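Local coordinates for Rod shape-determining protein (MreC) (Helicobacter pylori, PDB 5LP5) that is a rod shape-determining protein that binds the penicillin-binding protein PBP2 and probably helps organise cell-wall synthesis during elongation of the bacterium, at residues Asn119-Glu122 with Asn123-Tyr126. Residues are numbered along the deposited sequence; the frame is centred on the assembly and turned at random.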
ATOM      1  N   ASN C 119     -18.084  37.835  16.364  1.00 55.90           N
ATOM      2  CA  ASN C 119     -17.140  37.591  15.250  1.00 55.86           C
ATOM      3  C   ASN C 119     -16.460  36.220  15.137  1.00 48.30           C
ATOM      4  O   ASN C 119     -15.302  36.019  15.486  1.00 45.53           O
ATOM      5  CB  ASN C 119     -16.147  38.767  15.032  1.00 64.75           C
ATOM      6  CG  ASN C 119     -15.646  39.379  16.327  1.00 69.20           C
ATOM      7  OD1 ASN C 119     -15.287  38.658  17.271  1.00 67.50           O
ATOM      8  ND2 ASN C 119     -15.605  40.725  16.370  1.00 67.49           N
ATOM      9  N   LEU C 120     -17.230  35.283  14.608  1.00 42.41           N
ATOM     10  CA  LEU C 120     -16.706  34.054  14.077  1.00 39.27           C
ATOM     11  C   LEU C 120     -16.528  34.258  12.588  1.00 39.90           C
ATOM     12  O   LEU C 120     -17.074  35.201  12.016  1.00 40.16           O
ATOM     13  CB  LEU C 120     -17.680  32.911  14.301  1.00 37.47           C
ATOM     14  CG  LEU C 120     -17.932  32.519  15.755  1.00 36.23           C
ATOM     15  CD1 LEU C 120     -19.011  31.466  15.859  1.00 35.67           C
ATOM     16  CD2 LEU C 120     -16.659  31.988  16.376  1.00 36.01           C
ATOM     17  N   GLU C 121     -15.757  33.373  11.962  1.00 39.29           N
ATOM     18  CA  GLU C 121     -15.632  33.359  10.519  1.00 40.24           C
ATOM     19  C   GLU C 121     -16.672  32.429   9.924  1.00 40.74           C
ATOM     20  O   GLU C 121     -16.959  31.339  10.465  1.00 41.04           O
ATOM     21  CB  GLU C 121     -14.271  32.843  10.079  1.00 40.41           C
ATOM     22  CG  GLU C 121     -13.053  33.600  10.529  1.00 39.63           C
ATOM     23  CD  GLU C 121     -11.801  32.917  10.018  1.00 39.12           C
ATOM     24  OE1 GLU C 121     -11.908  32.091   9.074  1.00 37.38           O
ATOM     25  OE2 GLU C 121     -10.717  33.192  10.570  1.00 41.04           O
ATOM     26  N   GLU C 122     -17.188  32.835   8.771  1.00 41.53           N
ATOM     27  CA  GLU C 122     -18.195  32.075   8.104  1.00 42.86           C
ATOM     28  C   GLU C 122     -17.526  30.918   7.382  1.00 43.35           C
ATOM     29  O   GLU C 122     -16.442  31.055   6.836  1.00 45.49           O
ATOM     30  CB  GLU C 122     -18.978  32.966   7.137  1.00 46.13           C
ATOM     31  CG  GLU C 122     -20.321  32.366   6.723  1.00 47.76           C
ATOM     32  CD  GLU C 122     -21.261  33.343   6.085  1.00 50.52           C
ATOM     33  OE1 GLU C 122     -21.337  34.497   6.570  1.00 55.52           O
ATOM     34  OE2 GLU C 122     -21.925  32.931   5.113  1.00 49.57           O
ATOM     35  N   ASN C 123     -18.174  29.761   7.437  1.00 43.58           N
ATOM     36  CA  ASN C 123     -17.710  28.547   6.778  1.00 43.62           C
ATOM     37  C   ASN C 123     -16.473  27.912   7.406  1.00 40.38           C
ATOM     38  O   ASN C 123     -16.062  26.834   6.979  1.00 39.82           O
ATOM     39  CB  ASN C 123     -17.475  28.776   5.293  1.00 47.24           C
ATOM     40  CG  ASN C 123     -18.696  29.324   4.606  1.00 51.07           C
ATOM     41  OD1 ASN C 123     -18.677  30.464   4.139  1.00 55.00           O
ATOM     42  ND2 ASN C 123     -19.783  28.529   4.567  1.00 50.47           N
ATOM     43  N   LYS C 124     -15.883  28.543   8.416  1.00 35.87           N
ATOM     44  CA  LYS C 124     -14.838  27.877   9.161  1.00 31.87           C
ATOM     45  C   LYS C 124     -15.501  26.809   9.997  1.00 30.39           C
ATOM     46  O   LYS C 124     -16.567  27.050  10.575  1.00 31.93           O
ATOM     47  CB  LYS C 124     -14.096  28.847  10.065  1.00 30.85           C
ATOM     48  CG  LYS C 124     -12.873  28.222  10.718  1.00 28.52           C
ATOM     49  CD  LYS C 124     -12.221  29.162  11.714  1.00 27.08           C
ATOM     50  CE  LYS C 124     -11.122  28.440  12.470  1.00 25.02           C
ATOM     51  NZ  LYS C 124     -10.432  29.291  13.431  1.00 24.50           N
ATOM     52  N   ILE C 125     -14.886  25.635  10.045  1.00 28.29           N
ATOM     53  CA  ILE C 125     -15.428  24.528  10.810  1.00 27.27           C
ATOM     54  C   ILE C 125     -14.855  24.500  12.225  1.00 27.64           C
ATOM     55  O   ILE C 125     -13.652  24.315  12.410  1.00 27.99           O
ATOM     56  CB  ILE C 125     -15.104  23.187  10.143  1.00 26.86           C
ATOM     57  CG1 ILE C 125     -15.675  23.129   8.735  1.00 28.13           C
ATOM     58  CG2 ILE C 125     -15.640  22.041  10.973  1.00 25.31           C
ATOM     59  CD1 ILE C 125     -14.958  22.135   7.849  1.00 28.49           C
ATOM     60  N   TYR C 126     -15.729  24.672  13.211  1.00 28.18           N
ATOM     61  CA  TYR C 126     -15.357  24.682  14.618  1.00 28.87           C
ATOM     62  C   TYR C 126     -15.701  23.357  15.266  1.00 28.68           C
ATOM     63  O   TYR C 126     -16.549  22.639  14.779  1.00 31.54           O
ATOM     64  CB  TYR C 126     -16.091  25.816  15.349  1.00 29.68           C
ATOM     65  CG  TYR C 126     -15.734  27.198  14.850  1.00 30.32           C
ATOM     66  CD1 TYR C 126     -14.563  27.825  15.255  1.00 31.04           C
ATOM     67  CD2 TYR C 126     -16.550  27.869  13.948  1.00 31.29           C
ATOM     68  CE1 TYR C 126     -14.223  29.087  14.787  1.00 32.23           C
ATOM     69  CE2 TYR C 126     -16.218  29.132  13.482  1.00 32.22           C
ATOM     70  CZ  TYR C 126     -15.051  29.740  13.903  1.00 32.59           C
ATOM     71  OH  TYR C 126     -14.689  30.987  13.455  1.00 33.22           O
TER
HETATM   72  O   HOH W   1     -22.858  29.986   4.031  1.00 18.07           O
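From Glu-121 to Lys-124 the backbone folds through a type II beta turn, with Glu-122 and Asn-123 at its corners, Asn-123 at a positive phi (71°), and 3.6 Å between Glu-121 O and Lys-124 N. Tyr-126 reaches back across the bend: with CG beside its own backbone N (chi1 -63°), the ring brings OH within 3.0 Å of the backbone N of Glu-121, and that N-H donates an almost straight hydrogen bond to the phenol oxygen. Leu-120 meets the same end of the ring, CD2 lying 3.7 Å from Tyr-126 CZ, while Lys-124 CG sits over one face, offset toward the rim. The turn leads into strand 125-129 of an antiparallel six-stranded barrel of MreC, where neighbouring strand 241-246 supplies Leu-243 to pack on both Leu-120 and Tyr-126. The extended side chains of Glu-121 and Lys-124 cross at an angle, with OE1 of Glu-121 4.0 Å from CD of Lys-124. Their charged ends do not pair; Lys-124 NZ makes a salt bridge with Asp-245, and Glu-121 OE2 accepts from Asn-248. Glu-122 and Asn-123 run side by side, carboxylate and amide planes 49° apart, and a water donates to Glu-122 OE2 while weakly accepting from Asn-123 ND2.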